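PDB 4OIY: ADP-ribosylation factor guanine nucleotide-exchange factor SEC7 from Saccharomyces cerevisiae, which activates the small GTPase ARF1 at the trans-Golgi network as a guanine nucleotide exchange factor, a step needed for vesicle formation and Golgi traffic. Local coordinates for residues Cys15-Ile27 / Leu48-Tyr62. Sequence-based numbering, arbitrary orientation.
Sequences CIAIFNNKPKKAI and LLETEGLDMAAVGDY
With CG anti to the backbone N in both (chi1 178° and 179°), the Phe19 and Tyr62 rings come together between their helices. Phe19 turns an edge to the face of Tyr62, the ring centroids 5.7 Å apart and the planes at 85°, a T-shaped pair. The Phe19 ring is a knob in a hole formed by Leu48, Ala58, Val59 and Tyr62. Leu48 stands nearly perpendicular to the Phe19 side chain, with CD2 3.5 Å from Phe19 CZ. Val59 brings CG2 to the CE1 corner, while Leu54 CD2 lies near CD1. The Pro23 ring and the Tyr62 side chain lie alongside each other, pointing in opposite directions, and Pro23 CB is 3.4 Å from Tyr62 CD1. At the far end of the tyrosine, Ile27 CG1 packs against the hydroxyl. Ile44 of helix 41-50 and Ile73 of helix 68-79 also touch Tyr62.

Ile16 packs against the loop 51-55. Its CD1 meets Thr51 CG2 tip to tip at 3.6 Å, and its CG2 rests on Leu54 CD2. The Thr51 hydroxyl turns elsewhere, to the carbonyl O of Trp47.

Asn20 supplies the polar part. Its OD1 takes the N-H of Asp55 at 2.8 Å in a nearly straight bond, with the donor above the carbonyl plane. Its ND2 gives a weak bond to Gly53 O. Asp55 is the N-cap of helix 56-64. Its OD1 accepts from Ala58 N at 3.0 Å through the anti lone pair, and more weakly from Ala57 N.

The contact joins the first four helices of this Sec7-domain chain, away from the magnesium-binding residue Asp121. Its chemistry is split: aromatic and aliphatic packing holds the helices together, while the Asn20 amide, bonded to backbone on both sides of Leu54, probably helps to fix the turn, chiefly through the Asp55 bond.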
loop_
_atom_site.group_PDB
_atom_site.type_symbol
_atom_site.label_atom_id
_atom_site.label_comp_id
_atom_site.label_asym_id
_atom_site.label_seq_id
_atom_site.Cartn_x
_atom_site.Cartn_y
_atom_site.Cartn_z
ATOM N N CYS A 15 -5.663 -12.131 20.291
ATOM C CA CYS A 15 -6.459 -11.791 19.099
ATOM C C CYS A 15 -5.585 -11.516 17.874
ATOM O O CYS A 15 -5.953 -11.857 16.746
ATOM C CB CYS A 15 -7.333 -10.561 19.355
ATOM S SG CYS A 15 -8.745 -10.816 20.455
ATOM N N ILE A 16 -4.437 -10.882 18.098
ATOM C CA ILE A 16 -3.483 -10.608 17.022
ATOM C C ILE A 16 -2.926 -11.928 16.479
ATOM O O ILE A 16 -2.756 -12.089 15.269
ATOM C CB ILE A 16 -2.359 -9.666 17.509
ATOM C CG1 ILE A 16 -2.931 -8.254 17.689
ATOM C CG2 ILE A 16 -1.177 -9.654 16.539
ATOM C CD1 ILE A 16 -2.010 -7.287 18.399
ATOM N N ALA A 17 -2.664 -12.876 17.368
ATOM C CA ALA A 17 -2.210 -14.199 16.936
ATOM C C ALA A 17 -3.268 -14.893 16.079
ATOM O O ALA A 17 -2.937 -15.506 15.056
ATOM C CB ALA A 17 -1.844 -15.062 18.139
ATOM N N ILE A 18 -4.532 -14.782 16.481
ATOM C CA ILE A 18 -5.630 -15.355 15.696
ATOM C C ILE A 18 -5.667 -14.682 14.326
ATOM O O ILE A 18 -5.794 -15.358 13.306
ATOM C CB ILE A 18 -6.991 -15.211 16.413
ATOM C CG1 ILE A 18 -6.999 -16.030 17.706
ATOM C CG2 ILE A 18 -8.133 -15.665 15.512
ATOM C CD1 ILE A 18 -8.143 -15.687 18.631
ATOM N N PHE A 19 -5.524 -13.361 14.300
ATOM C CA PHE A 19 -5.547 -12.628 13.026
ATOM C C PHE A 19 -4.428 -13.089 12.106
ATOM O O PHE A 19 -4.638 -13.306 10.920
ATOM C CB PHE A 19 -5.425 -11.117 13.239
ATOM C CG PHE A 19 -5.393 -10.337 11.952
ATOM C CD1 PHE A 19 -4.197 -10.083 11.295
ATOM C CD2 PHE A 19 -6.570 -9.900 11.377
ATOM C CE1 PHE A 19 -4.185 -9.388 10.095
ATOM C CE2 PHE A 19 -6.564 -9.202 10.184
ATOM C CZ PHE A 19 -5.371 -8.948 9.538
ATOM N N ASN A 20 -3.224 -13.208 12.647
ATOM C CA ASN A 20 -2.072 -13.557 11.829
ATOM C C ASN A 20 -2.179 -14.974 11.279
ATOM O O ASN A 20 -1.615 -15.273 10.229
ATOM C CB ASN A 20 -0.767 -13.372 12.610
ATOM C CG ASN A 20 -0.406 -11.912 12.818
ATOM O OD1 ASN A 20 -0.816 -11.035 12.061
ATOM N ND2 ASN A 20 0.383 -11.642 13.851
ATOM N N ASN A 21 -2.907 -15.832 11.983
ATOM C CA ASN A 21 -3.167 -17.189 11.523
ATOM C C ASN A 21 -4.273 -17.226 10.463
ATOM O O ASN A 21 -4.156 -17.926 9.455
ATOM C CB ASN A 21 -3.540 -18.076 12.707
ATOM C CG ASN A 21 -3.840 -19.503 12.296
ATOM O OD1 ASN A 21 -2.940 -20.263 11.923
ATOM N ND2 ASN A 21 -5.113 -19.876 12.361
ATOM N N LYS A 22 -5.360 -16.500 10.710
ATOM C CA LYS A 22 -6.470 -16.457 9.766
ATOM C C LYS A 22 -7.262 -15.182 9.980
ATOM O O LYS A 22 -8.127 -15.137 10.845
ATOM C CB LYS A 22 -7.384 -17.678 9.907
ATOM C CG LYS A 22 -8.471 -17.707 8.838
ATOM C CD LYS A 22 -8.959 -19.101 8.483
ATOM C CE LYS A 22 -7.905 -19.924 7.765
ATOM N NZ LYS A 22 -7.098 -19.236 6.730
ATOM N N PRO A 23 -6.965 -14.147 9.187
ATOM C CA PRO A 23 -7.582 -12.837 9.374
ATOM C C PRO A 23 -9.102 -12.830 9.535
ATOM O O PRO A 23 -9.609 -12.194 10.455
ATOM C CB PRO A 23 -7.146 -12.087 8.113
ATOM C CG PRO A 23 -5.772 -12.606 7.898
ATOM C CD PRO A 23 -5.865 -14.074 8.206
ATOM N N LYS A 24 -9.823 -13.533 8.668
ATOM C CA LYS A 24 -11.292 -13.499 8.727
ATOM C C LYS A 24 -11.838 -14.074 10.040
ATOM O O LYS A 24 -12.877 -13.637 10.527
ATOM C CB LYS A 24 -11.913 -14.203 7.518
ATOM C CG LYS A 24 -11.717 -15.708 7.470
ATOM C CD LYS A 24 -12.632 -16.364 6.443
ATOM C CE LYS A 24 -13.023 -17.765 6.885
ATOM N NZ LYS A 24 -13.673 -18.558 5.808
ATOM N N LYS A 25 -11.123 -15.038 10.616
ATOM C CA LYS A 25 -11.506 -15.645 11.893
ATOM C C LYS A 25 -11.362 -14.677 13.072
ATOM O O LYS A 25 -12.049 -14.824 14.085
ATOM C CB LYS A 25 -10.664 -16.906 12.136
ATOM C CG LYS A 25 -10.990 -17.681 13.404
ATOM C CD LYS A 25 -10.398 -19.086 13.349
ATOM C CE LYS A 25 -10.223 -19.688 14.735
ATOM N NZ LYS A 25 -9.007 -19.174 15.428
ATOM N N ALA A 26 -10.470 -13.695 12.951
ATOM C CA ALA A 26 -10.214 -12.760 14.045
ATOM C C ALA A 26 -11.302 -11.703 14.182
ATOM O O ALA A 26 -11.506 -11.172 15.273
ATOM C CB ALA A 26 -8.854 -12.088 13.881
ATOM N N ILE A 27 -11.979 -11.378 13.079
ATOM C CA ILE A 27 -12.934 -10.267 13.088
ATOM C C ILE A 27 -14.053 -10.549 14.094
ATOM O O ILE A 27 -14.239 -9.755 15.013
ATOM C CB ILE A 27 -13.492 -9.925 11.681
ATOM C CG1 ILE A 27 -12.360 -9.568 10.705
ATOM C CG2 ILE A 27 -14.506 -8.786 11.756
ATOM C CD1 ILE A 27 -11.466 -8.427 11.140
ATOM N N LEU A 48 -6.737 -2.324 11.544
ATOM C CA LEU A 48 -5.524 -2.760 10.843
ATOM C C LEU A 48 -4.402 -1.725 10.962
ATOM O O LEU A 48 -3.249 -2.081 11.220
ATOM C CB LEU A 48 -5.823 -3.060 9.366
ATOM C CG LEU A 48 -6.779 -4.230 9.087
ATOM C CD1 LEU A 48 -7.067 -4.368 7.600
ATOM C CD2 LEU A 48 -6.246 -5.536 9.653
ATOM N N LEU A 49 -4.744 -0.447 10.807
ATOM C CA LEU A 49 -3.740 0.624 10.808
ATOM C C LEU A 49 -3.278 1.055 12.197
ATOM O O LEU A 49 -2.147 1.526 12.362
ATOM C CB LEU A 49 -4.269 1.838 10.046
ATOM C CG LEU A 49 -4.288 1.638 8.527
ATOM C CD1 LEU A 49 -5.172 2.671 7.846
ATOM C CD2 LEU A 49 -2.877 1.687 7.953
ATOM N N GLU A 50 -4.140 0.888 13.193
ATOM C CA GLU A 50 -3.850 1.347 14.556
ATOM C C GLU A 50 -3.094 0.297 15.380
ATOM O O GLU A 50 -2.389 0.634 16.336
ATOM C CB GLU A 50 -5.158 1.724 15.271
ATOM C CG GLU A 50 -5.648 3.158 15.078
ATOM C CD GLU A 50 -5.649 3.650 13.637
ATOM O OE1 GLU A 50 -6.747 3.773 13.054
ATOM O OE2 GLU A 50 -4.560 3.947 13.091
ATOM N N THR A 51 -3.225 -0.970 15.002
ATOM C CA THR A 51 -2.765 -2.075 15.842
ATOM C C THR A 51 -1.357 -2.534 15.485
ATOM O O THR A 51 -1.105 -2.937 14.358
ATOM C CB THR A 51 -3.722 -3.277 15.718
ATOM O OG1 THR A 51 -5.062 -2.865 16.011
ATOM C CG2 THR A 51 -3.321 -4.406 16.665
ATOM N N GLU A 52 -0.450 -2.508 16.461
ATOM C CA GLU A 52 0.918 -2.964 16.258
ATOM C C GLU A 52 0.973 -4.478 16.344
ATOM O O GLU A 52 0.199 -5.076 17.069
ATOM C CB GLU A 52 1.857 -2.353 17.304
ATOM C CG GLU A 52 2.031 -0.854 17.131
ATOM C CD GLU A 52 2.980 -0.222 18.135
ATOM O OE1 GLU A 52 3.155 1.013 18.053
ATOM O OE2 GLU A 52 3.550 -0.937 18.995
ATOM N N GLY A 53 1.891 -5.093 15.605
ATOM C CA GLY A 53 2.123 -6.522 15.722
ATOM C C GLY A 53 1.405 -7.381 14.703
ATOM O O GLY A 53 1.508 -8.603 14.757
ATOM N N LEU A 54 0.670 -6.756 13.778
ATOM C CA LEU A 54 0.029 -7.513 12.713
ATOM C C LEU A 54 1.073 -7.873 11.669
ATOM O O LEU A 54 1.956 -7.068 11.360
ATOM C CB LEU A 54 -1.120 -6.732 12.074
ATOM C CG LEU A 54 -2.241 -6.266 13.006
ATOM C CD1 LEU A 54 -3.374 -5.641 12.210
ATOM C CD2 LEU A 54 -2.776 -7.388 13.875
ATOM N N ASP A 55 0.984 -9.093 11.155
ATOM C CA ASP A 55 1.896 -9.548 10.119
ATOM C C ASP A 55 1.526 -8.844 8.813
ATOM O O ASP A 55 0.395 -8.928 8.362
ATOM C CB ASP A 55 1.806 -11.061 9.981
ATOM C CG ASP A 55 2.795 -11.605 9.003
ATOM O OD1 ASP A 55 2.509 -11.528 7.797
ATOM O OD2 ASP A 55 3.853 -12.114 9.437
ATOM N N MET A 56 2.483 -8.138 8.216
ATOM C CA MET A 56 2.183 -7.336 7.033
ATOM C C MET A 56 1.754 -8.171 5.845
ATOM O O MET A 56 0.988 -7.700 5.010
ATOM C CB MET A 56 3.373 -6.469 6.664
ATOM C CG MET A 56 3.589 -5.378 7.689
ATOM S SD MET A 56 4.420 -3.987 6.950
ATOM C CE MET A 56 6.042 -4.692 6.760
ATOM N N ALA A 57 2.250 -9.399 5.766
ATOM C CA ALA A 57 1.828 -10.302 4.702
ATOM C C ALA A 57 0.410 -10.799 4.937
ATOM O O ALA A 57 -0.374 -10.897 3.998
ATOM C CB ALA A 57 2.790 -11.467 4.562
ATOM N N ALA A 58 0.068 -11.096 6.190
ATOM C CA ALA A 58 -1.295 -11.483 6.508
ATOM C C ALA A 58 -2.260 -10.334 6.205
ATOM O O ALA A 58 -3.332 -10.552 5.638
ATOM C CB ALA A 58 -1.406 -11.913 7.967
ATOM N N VAL A 59 -1.875 -9.108 6.555
ATOM C CA VAL A 59 -2.714 -7.937 6.277
ATOM C C VAL A 59 -2.891 -7.760 4.767
ATOM O O VAL A 59 -4.002 -7.557 4.288
ATOM C CB VAL A 59 -2.128 -6.652 6.918
ATOM C CG1 VAL A 59 -2.884 -5.413 6.450
ATOM C CG2 VAL A 59 -2.151 -6.750 8.439
ATOM N N GLY A 60 -1.796 -7.830 4.018
ATOM C CA GLY A 60 -1.870 -7.625 2.578
ATOM C C GLY A 60 -2.730 -8.674 1.903
ATOM O O GLY A 60 -3.519 -8.371 1.007
ATOM N N ASP A 61 -2.579 -9.921 2.324
ATOM C CA ASP A 61 -3.367 -11.002 1.743
ATOM C C ASP A 61 -4.852 -10.829 2.072
ATOM O O ASP A 61 -5.702 -11.082 1.226
ATOM C CB ASP A 61 -2.831 -12.355 2.213
ATOM C CG ASP A 61 -1.565 -12.787 1.466
ATOM O OD1 ASP A 61 -0.977 -11.997 0.709
ATOM O OD2 ASP A 61 -1.166 -13.955 1.621
ATOM N N TYR A 62 -5.155 -10.362 3.278
ATOM C CA TYR A 62 -6.529 -10.116 3.707
ATOM C C TYR A 62 -7.154 -8.986 2.885
ATOM O O TYR A 62 -8.264 -9.119 2.383
ATOM C CB TYR A 62 -6.531 -9.781 5.198
ATOM C CG TYR A 62 -7.877 -9.465 5.811
ATOM C CD1 TYR A 62 -8.925 -10.370 5.755
ATOM C CD2 TYR A 62 -8.080 -8.274 6.497
ATOM C CE1 TYR A 62 -10.138 -10.091 6.355
ATOM C CE2 TYR A 62 -9.293 -7.984 7.094
ATOM C CZ TYR A 62 -10.318 -8.895 7.010
ATOM O OH TYR A 62 -11.520 -8.612 7.614
#